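Local coordinates for protein putative phosphosugar isomerases (Salmonella typhimurium LT2, PDB 3FKJ) that probably binds phosphosugars or related carbohydrate derivatives through its SIS folds and may act as a sugar isomerase, at residues A[214-219]-A[265-270]; A[221-226]-A[242-247]; A[292-297]-A[315-320]. One frame throughout, in Å; residues are numbered along the deposited sequence.

Contact 1: A[214-219]-A[265-270]; sequences VYMMGS and ILLQSS
A water lies where the strands end and is gripped from three sides: it accepts a hydrogen bond from Ser219 N (2.9 Å) and pairs with Ser269 OG (2.7 Å). Its third partner is Leu267 O, 2.6 Å away, to which it probably donates. It bridges the C-terminal ends of two central strands in the four-stranded parallel sheet of an SIS-type alpha-beta-alpha sandwich, where the chain leaves the sheet for its loops. Ser269 OG also bonds Ser222 OG, and Ser219 OG reaches Asp277 and Thr273, so the serines at this end are tied into the segments that follow the strands. Upstream, the strands run 15° from parallel and are laced by the usual alternating ladder: Ile265 N to Tyr215 O, Met217 N to Ile265 O, and Leu267 N to Met217 O at 2.7 Å, the straightest of the three at 173°. Selenomethionine Met216 lies alongside Ile265, pointing the same way; bends at chi2 and chi3 fold the chain back, setting SE 3.6 Å from Ile265 CB and turning CE toward Leu267. Helix 223-238 covers this side. On the face turned to helix 274-286, selenomethionine Met217, in one of its two conformers, is extended as far as SE and bends at its end; its CG meets Leu266 CD1 at 3.6 Å. At the upstream end Val214 CG1 presses on Ile265 CD1 at 3.4 Å, closer than normal carbon contact.

Contact 2: A[221-226]-A[242-247]; sequences PSFGAA and SASIHS
Phe223, in the first turn of its helix, points the rim of its ring at the backbone of strand 241-246, outermost within the chain, at His246. Phe223 CE1 comes to 3.6 Å from His246 N, and the carbonyl carbon of Ile245 sits at the ring edge. His246 CD2 hangs 3.8 Å above one face of the phenyl, displaced toward its rim; the two rings are inclined at 46°, with centroids 5.2 Å apart, an oblique pairing. With CG anti to the backbone N (chi1 180°), the phenyl extends from the helix toward the strand, where the histidine side chain passes roughly perpendicular to that of Phe223. This is the close-packed part. Farther along, contact thins: Ser244 CB is 4.1 Å from Ala226 O, and Ser244 OG turns instead to His227 ND1. Phe223, Ser244 and His246 all keep some exposure to solvent. The imidazole is tied at both nitrogens, ND1 to Gly248 N and NE2 to Glu78 of the second subunit, which should fix its rotation beside the phenyl. The contact packs helix 223-238 on strand 241-246 in the beta-alpha-beta unit that starts with strand 213-218; Ala226 also touches Leu267 of strand 263-268, while Pro221 and Ser222 lean on helix 313-331.

Contact 3: A[292-297]-A[315-320]; sequences QLIDAD and LLHNCV. With SCN (thiocyanate ion), chain C.
Strand 292-295 and helix 315-320 run at 128° to each other with their axes 10.0 Å apart, and their closest alpha carbons are those of Ala296 and His317, 7.0 Å apart. His317 spans the gap. Its imidazole presents an edge to the strand, with CE1 only 3.1 Å from Ile294 O, near the ring plane, a short approach of a polarised ring carbon to a carbonyl oxygen. NE2 bonds Gln268 O on the adjoining strand, so the ring is tied to Gln268 and abuts Ile294 on the next strand. With CG anti to the carbonyl carbon (chi1 -75°), the side chain leaves the helix obliquely and bends toward the sheet. The Ile294 side chain and the imidazole run alongside one another, head to tail, with Ile294 CG2 lying 3.9 Å from His317 ND1; the same methyl meets Val320 CG1, one turn along the helix. Past the end of the strand, Ala296 CB loosely approaches Leu316 CD2 at 4.3 Å. The contact lays the last helix of this SIS-type alpha-beta-alpha sandwich, 313-331, over strand 290-295, outermost within the chain in its parallel sheet, with helix 186-196 packed behind Leu316 and Val320. Where the strand gives way to a turn, Asp295 OD1 accepts from Asp297 N at 3.1 Å, closing an Asx turn; the donor approaches from well above the carboxylate plane. OD1 also forms a salt bridge with Arg274, so the carboxylate both shapes the turn and holds an arginine. Across the helix from the sheet, a thiocyanate ion, probably from the crystallisation liquor, accepts a hydrogen bond from Asn318 ND2 through its nitrogen (3.2 Å), while its sulfur rests near Leu315 CD2 and Cys319 SG.

All three contacts belong to one four-stranded sheet: contact 1 joins its two middle strands, whereas contacts 2 and 3 pack helices against the two that are outermost within the chain. Centres of contacts 1 and 2 are 6 Å apart, those of 1 and 3 are 9 Å apart and those of 2 and 3 are 12 Å apart. Ile294 N probably hydrogen-bonds Leu266 O (3.0 Å), joining contacts 1 and 3, and Ser242 OG probably bonds Val214 O (2.8 Å), joining contacts 1 and 2. Contacts 2 and 3 meet where Ser222 OG lies 3.1 Å from His317 CD2. Contacts 1 and 2 both reach the second subunit; in SIS domains the sugar-phosphate site commonly lies near such C-terminal strand ends.

Contact 1: A[214-219]-A[265-270]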
loop_
_atom_site.group_PDB
_atom_site.type_symbol
_atom_site.label_atom_id
_atom_site.label_comp_id
_atom_site.label_asym_id
_atom_site.label_seq_id
_atom_site.Cartn_x
_atom_site.Cartn_y
_atom_site.Cartn_z
ATOM N N VAL A 214 11.194 15.128 3.197
ATOM C CA VAL A 214 12.024 13.928 3.269
ATOM C C VAL A 214 11.287 12.748 2.602
ATOM O O VAL A 214 10.110 12.495 2.913
ATOM C CB VAL A 214 12.391 13.597 4.742
ATOM C CG1 VAL A 214 13.095 12.220 4.838
ATOM C CG2 VAL A 214 13.247 14.708 5.331
ATOM N N TYR A 215 11.979 12.019 1.732
ATOM C CA TYR A 215 11.410 10.784 1.146
ATOM C C TYR A 215 11.950 9.506 1.865
ATOM O O TYR A 215 13.155 9.334 1.992
ATOM C CB TYR A 215 11.623 10.728 -0.380
ATOM C CG TYR A 215 10.881 11.822 -1.122
ATOM C CD1 TYR A 215 9.493 11.737 -1.327
ATOM C CD2 TYR A 215 11.544 12.969 -1.575
ATOM C CE1 TYR A 215 8.798 12.738 -1.971
ATOM C CE2 TYR A 215 10.862 13.984 -2.233
ATOM C CZ TYR A 215 9.470 13.860 -2.431
ATOM O OH TYR A 215 8.753 14.828 -3.077
HETATM N N MSE A 216 11.017 8.695 2.390
HETATM C CA MSE A 216 11.294 7.368 2.954
HETATM C C MSE A 216 11.256 6.305 1.875
HETATM O O MSE A 216 10.388 6.328 0.956
HETATM C CB MSE A 216 10.271 6.995 4.013
HETATM C CG MSE A 216 10.246 7.915 5.231
HETATM SE SE MSE A 216 11.950 8.218 6.070
HETATM C CE MSE A 216 12.420 6.244 6.259
HETATM N N MSE A 217 12.192 5.376 1.963
HETATM C CA MSE A 217 12.298 4.314 0.964
HETATM C C MSE A 217 12.717 2.986 1.600
HETATM O O MSE A 217 13.424 2.941 2.611
HETATM C CB MSE A 217 13.281 4.751 -0.150
HETATM C CG MSE A 217 13.355 3.824 -1.363
HETATM SE SE MSE A 217 14.568 4.488 -2.776
HETATM C CE MSE A 217 13.927 6.257 -2.885
ATOM N N GLY A 218 12.256 1.916 0.973
ATOM C CA GLY A 218 12.479 0.575 1.397
ATOM C C GLY A 218 11.752 -0.348 0.451
ATOM O O GLY A 218 10.982 0.085 -0.417
ATOM N N SER A 219 12.014 -1.635 0.619
ATOM C CA SER A 219 11.375 -2.666 -0.181
ATOM C C SER A 219 11.174 -3.882 0.655
ATOM O O SER A 219 11.700 -3.971 1.755
ATOM C CB SER A 219 12.257 -3.034 -1.389
ATOM O OG SER A 219 13.477 -3.632 -0.962
ATOM N N ILE A 265 15.743 8.876 3.035
ATOM C CA ILE A 265 16.163 7.908 4.020
ATOM C C ILE A 265 15.729 6.527 3.470
ATOM O O ILE A 265 14.519 6.260 3.310
ATOM C CB ILE A 265 15.526 8.173 5.429
ATOM C CG1 ILE A 265 15.797 9.633 5.844
ATOM C CG2 ILE A 265 16.073 7.120 6.455
ATOM C CD1 ILE A 265 14.873 10.221 6.901
ATOM N N LEU A 266 16.733 5.702 3.151
ATOM C CA LEU A 266 16.547 4.342 2.647
ATOM C C LEU A 266 16.759 3.373 3.786
ATOM O O LEU A 266 17.802 3.365 4.422
ATOM C CB LEU A 266 17.491 4.013 1.488
ATOM C CG LEU A 266 17.496 2.581 0.895
ATOM C CD1 LEU A 266 16.176 2.282 0.230
ATOM C CD2 LEU A 266 18.608 2.419 -0.108
ATOM N N LEU A 267 15.729 2.584 4.055
ATOM C CA LEU A 267 15.798 1.472 4.993
ATOM C C LEU A 267 16.058 0.230 4.192
ATOM O O LEU A 267 15.128 -0.394 3.721
ATOM C CB LEU A 267 14.491 1.334 5.763
ATOM C CG LEU A 267 13.996 2.604 6.477
ATOM C CD1 LEU A 267 12.817 2.221 7.264
ATOM C CD2 LEU A 267 15.065 3.229 7.365
ATOM N N GLN A 268 17.341 -0.080 4.028
ATOM C CA GLN A 268 17.815 -1.196 3.208
ATOM C C GLN A 268 17.664 -2.540 3.953
ATOM O O GLN A 268 17.899 -2.638 5.168
ATOM C CB GLN A 268 19.288 -0.981 2.790
ATOM C CG GLN A 268 19.836 -2.045 1.853
ATOM C CD GLN A 268 21.190 -1.704 1.260
ATOM O OE1 GLN A 268 21.952 -0.924 1.834
ATOM N NE2 GLN A 268 21.498 -2.297 0.099
ATOM N N SER A 269 17.266 -3.551 3.185
ATOM C CA SER A 269 16.987 -4.876 3.700
ATOM C C SER A 269 18.100 -5.858 3.355
ATOM O O SER A 269 18.873 -5.657 2.385
ATOM C CB SER A 269 15.693 -5.436 3.079
ATOM O OG SER A 269 14.564 -4.645 3.369
ATOM N N SER A 270 18.170 -6.923 4.154
ATOM C CA SER A 270 18.894 -8.113 3.768
ATOM C C SER A 270 18.007 -8.937 2.848
ATOM O O SER A 270 16.812 -8.656 2.667
ATOM C CB SER A 270 19.248 -8.946 5.006
ATOM O OG SER A 270 18.086 -9.591 5.510
HETATM O O HOH W 1 14.507 -2.286 2.018
#

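Contact 2: A[221-226]-A[242-247]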
loop_
_atom_site.group_PDB
_atom_site.type_symbol
_atom_site.label_atom_id
_atom_site.label_comp_id
_atom_site.label_asym_id
_atom_site.label_seq_id
_atom_site.Cartn_x
_atom_site.Cartn_y
_atom_site.Cartn_z
ATOM N N PRO A 221 10.665 -6.610 3.185
ATOM C CA PRO A 221 10.225 -6.656 4.572
ATOM C C PRO A 221 10.296 -5.291 5.272
ATOM O O PRO A 221 9.696 -5.115 6.327
ATOM C CB PRO A 221 11.248 -7.613 5.217
ATOM C CG PRO A 221 12.471 -7.350 4.458
ATOM C CD PRO A 221 12.010 -7.202 3.040
ATOM N N SER A 222 11.087 -4.368 4.719
ATOM C CA SER A 222 11.290 -3.049 5.312
ATOM C C SER A 222 10.324 -1.940 4.832
ATOM O O SER A 222 10.412 -0.804 5.317
ATOM C CB SER A 222 12.719 -2.571 5.033
ATOM O OG SER A 222 13.710 -3.448 5.502
ATOM N N PHE A 223 9.448 -2.234 3.861
ATOM C CA PHE A 223 8.630 -1.220 3.291
ATOM C C PHE A 223 7.619 -0.640 4.296
ATOM O O PHE A 223 7.398 0.568 4.341
ATOM C CB PHE A 223 7.960 -1.668 2.000
ATOM C CG PHE A 223 7.098 -0.604 1.415
ATOM C CD1 PHE A 223 7.671 0.539 0.913
ATOM C CD2 PHE A 223 5.738 -0.687 1.462
ATOM C CE1 PHE A 223 6.907 1.569 0.430
ATOM C CE2 PHE A 223 4.964 0.335 0.952
ATOM C CZ PHE A 223 5.563 1.460 0.425
ATOM N N GLY A 224 7.074 -1.480 5.162
ATOM C CA GLY A 224 6.161 -0.996 6.204
ATOM C C GLY A 224 6.828 0.026 7.103
ATOM O O GLY A 224 6.261 1.060 7.439
ATOM N N ALA A 225 8.021 -0.300 7.524
ATOM C CA ALA A 225 8.852 0.590 8.341
ATOM C C ALA A 225 9.109 1.962 7.699
ATOM O O ALA A 225 9.159 2.996 8.370
ATOM C CB ALA A 225 10.165 -0.083 8.644
ATOM N N ALA A 226 9.256 1.963 6.391
ATOM C CA ALA A 226 9.526 3.161 5.662
ATOM C C ALA A 226 8.274 4.024 5.645
ATOM O O ALA A 226 8.336 5.229 5.865
ATOM C CB ALA A 226 10.036 2.826 4.267
ATOM N N SER A 242 6.500 14.543 3.791
ATOM C CA SER A 242 7.088 13.248 3.504
ATOM C C SER A 242 6.175 12.377 2.666
ATOM O O SER A 242 4.926 12.480 2.727
ATOM C CB SER A 242 7.461 12.529 4.826
ATOM O OG SER A 242 8.192 11.344 4.606
ATOM N N ALA A 243 6.829 11.545 1.865
ATOM C CA ALA A 243 6.204 10.431 1.165
ATOM C C ALA A 243 7.091 9.226 1.344
ATOM O O ALA A 243 8.288 9.368 1.554
ATOM C CB ALA A 243 6.058 10.734 -0.376
ATOM N N SER A 244 6.473 8.050 1.264
ATOM C CA SER A 244 7.166 6.783 1.138
ATOM C C SER A 244 7.078 6.329 -0.313
ATOM O O SER A 244 6.051 6.528 -0.995
ATOM C CB SER A 244 6.624 5.745 2.120
ATOM O OG SER A 244 5.261 5.545 1.890
ATOM N N ILE A 245 8.209 5.833 -0.791
ATOM C CA ILE A 245 8.433 5.325 -2.131
ATOM C C ILE A 245 9.038 3.923 -1.977
ATOM O O ILE A 245 10.099 3.750 -1.332
ATOM C CB ILE A 245 9.460 6.165 -2.925
ATOM C CG1 ILE A 245 9.071 7.632 -2.928
ATOM C CG2 ILE A 245 9.612 5.617 -4.378
ATOM C CD1 ILE A 245 10.170 8.520 -3.463
ATOM N N HIS A 246 8.383 2.933 -2.565
ATOM C CA HIS A 246 8.955 1.612 -2.660
ATOM C C HIS A 246 10.189 1.691 -3.594
ATOM O O HIS A 246 10.148 2.341 -4.680
ATOM C CB HIS A 246 7.902 0.615 -3.137
ATOM C CG HIS A 246 8.337 -0.810 -3.052
ATOM N ND1 HIS A 246 9.300 -1.341 -3.883
ATOM C CD2 HIS A 246 7.947 -1.815 -2.232
ATOM C CE1 HIS A 246 9.493 -2.609 -3.570
ATOM N NE2 HIS A 246 8.694 -2.918 -2.566
ATOM N N SER A 247 11.291 1.070 -3.155
ATOM C CA SER A 247 12.544 1.105 -3.897
ATOM C C SER A 247 12.363 0.723 -5.376
ATOM O O SER A 247 13.017 1.316 -6.265
ATOM C CB SER A 247 13.540 0.161 -3.275
ATOM O OG SER A 247 13.895 0.525 -1.979
#

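Contact 3: A[292-297]-A[315-320]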
loop_
_atom_site.group_PDB
_atom_site.type_symbol
_atom_site.label_atom_id
_atom_site.label_comp_id
_atom_site.label_asym_id
_atom_site.label_seq_id
_atom_site.Cartn_x
_atom_site.Cartn_y
_atom_site.Cartn_z
ATOM N N GLN A 292 20.480 9.260 3.619
ATOM C CA GLN A 292 20.773 8.574 4.877
ATOM C C GLN A 292 20.444 7.117 4.623
ATOM O O GLN A 292 19.272 6.759 4.380
ATOM C CB GLN A 292 19.904 9.090 6.021
ATOM C CG GLN A 292 20.027 8.277 7.334
ATOM C CD GLN A 292 21.408 8.426 7.965
ATOM O OE1 GLN A 292 22.025 9.470 7.852
ATOM N NE2 GLN A 292 21.899 7.371 8.610
ATOM N N LEU A 293 21.474 6.287 4.628
ATOM C CA LEU A 293 21.303 4.858 4.494
ATOM C C LEU A 293 21.237 4.224 5.879
ATOM O O LEU A 293 22.083 4.476 6.714
ATOM C CB LEU A 293 22.462 4.275 3.688
ATOM C CG LEU A 293 22.391 2.789 3.316
ATOM C CD1 LEU A 293 21.091 2.406 2.604
ATOM C CD2 LEU A 293 23.601 2.462 2.469
ATOM N N ILE A 294 20.214 3.418 6.127
ATOM C CA ILE A 294 20.175 2.570 7.324
ATOM C C ILE A 294 20.043 1.128 6.851
ATOM O O ILE A 294 19.006 0.732 6.335
ATOM C CB ILE A 294 19.019 2.969 8.257
ATOM C CG1 ILE A 294 19.154 4.474 8.626
ATOM C CG2 ILE A 294 19.029 2.079 9.494
ATOM C CD1 ILE A 294 18.017 5.053 9.431
ATOM N N ASP A 295 21.118 0.353 7.018
ATOM C CA ASP A 295 21.215 -0.972 6.418
ATOM C C ASP A 295 21.025 -2.061 7.462
ATOM O O ASP A 295 21.842 -2.176 8.385
ATOM C CB ASP A 295 22.586 -1.135 5.733
ATOM C CG ASP A 295 22.716 -2.472 4.978
ATOM O OD1 ASP A 295 21.722 -3.252 4.928
ATOM O OD2 ASP A 295 23.806 -2.734 4.416
ATOM N N ALA A 296 19.977 -2.887 7.301
ATOM C CA ALA A 296 19.739 -3.985 8.259
ATOM C C ALA A 296 20.958 -4.916 8.387
ATOM O O ALA A 296 21.323 -5.317 9.496
ATOM C CB ALA A 296 18.501 -4.775 7.895
ATOM N N ASP A 297 21.578 -5.246 7.252
ATOM C CA ASP A 297 22.728 -6.163 7.220
ATOM C C ASP A 297 23.943 -5.680 7.996
ATOM O O ASP A 297 24.720 -6.501 8.456
ATOM C CB ASP A 297 23.149 -6.485 5.776
ATOM C CG ASP A 297 22.773 -7.907 5.342
ATOM O OD1 ASP A 297 22.561 -8.762 6.229
ATOM O OD2 ASP A 297 22.705 -8.174 4.111
ATOM N N LEU A 315 11.047 -5.006 11.567
ATOM C CA LEU A 315 11.100 -4.914 13.017
ATOM C C LEU A 315 12.387 -4.262 13.522
ATOM O O LEU A 315 12.365 -3.397 14.383
ATOM C CB LEU A 315 10.979 -6.300 13.623
ATOM C CG LEU A 315 9.678 -7.068 13.452
ATOM C CD1 LEU A 315 9.821 -8.395 14.167
ATOM C CD2 LEU A 315 8.512 -6.283 14.006
ATOM N N LEU A 316 13.510 -4.649 12.946
ATOM C CA LEU A 316 14.762 -4.004 13.330
ATOM C C LEU A 316 14.791 -2.509 12.988
ATOM O O LEU A 316 15.248 -1.699 13.819
ATOM C CB LEU A 316 15.945 -4.739 12.693
ATOM C CG LEU A 316 17.347 -4.206 12.999
ATOM C CD1 LEU A 316 17.686 -4.312 14.476
ATOM C CD2 LEU A 316 18.345 -4.977 12.163
ATOM N N HIS A 317 14.361 -2.141 11.768
ATOM C CA HIS A 317 14.344 -0.730 11.382
ATOM C C HIS A 317 13.461 0.071 12.336
ATOM O O HIS A 317 13.869 1.109 12.767
ATOM C CB HIS A 317 13.849 -0.516 9.937
ATOM C CG HIS A 317 14.846 -0.895 8.879
ATOM N ND1 HIS A 317 16.066 -0.272 8.739
ATOM C CD2 HIS A 317 14.788 -1.825 7.896
ATOM C CE1 HIS A 317 16.717 -0.809 7.722
ATOM N NE2 HIS A 317 15.969 -1.758 7.199
ATOM N N ASN A 318 12.257 -0.415 12.674
ATOM C CA ASN A 318 11.376 0.295 13.601
ATOM C C ASN A 318 12.163 0.663 14.877
ATOM O O ASN A 318 12.113 1.788 15.352
ATOM C CB ASN A 318 10.165 -0.566 14.041
ATOM C CG ASN A 318 9.072 -0.751 12.977
ATOM O OD1 ASN A 318 9.006 -0.077 11.943
ATOM N ND2 ASN A 318 8.152 -1.660 13.287
ATOM N N CYS A 319 12.917 -0.285 15.405
ATOM C CA CYS A 319 13.695 -0.062 16.617
ATOM C C CYS A 319 14.892 0.880 16.442
ATOM O O CYS A 319 15.120 1.754 17.276
ATOM C CB CYS A 319 14.173 -1.401 17.191
ATOM S SG CYS A 319 12.827 -2.523 17.651
ATOM N N VAL A 320 15.646 0.698 15.367
ATOM C CA VAL A 320 16.852 1.492 15.129
ATOM C C VAL A 320 16.465 2.953 14.896
ATOM O O VAL A 320 17.157 3.863 15.353
ATOM C CB VAL A 320 17.679 0.915 13.938
ATOM C CG1 VAL A 320 18.616 1.966 13.346
ATOM C CG2 VAL A 320 18.458 -0.352 14.384
HETATM S S SCN C . 9.940 -4.988 17.129
HETATM C C SCN C . 9.107 -3.497 16.660
HETATM N N SCN C . 8.542 -2.528 16.333
#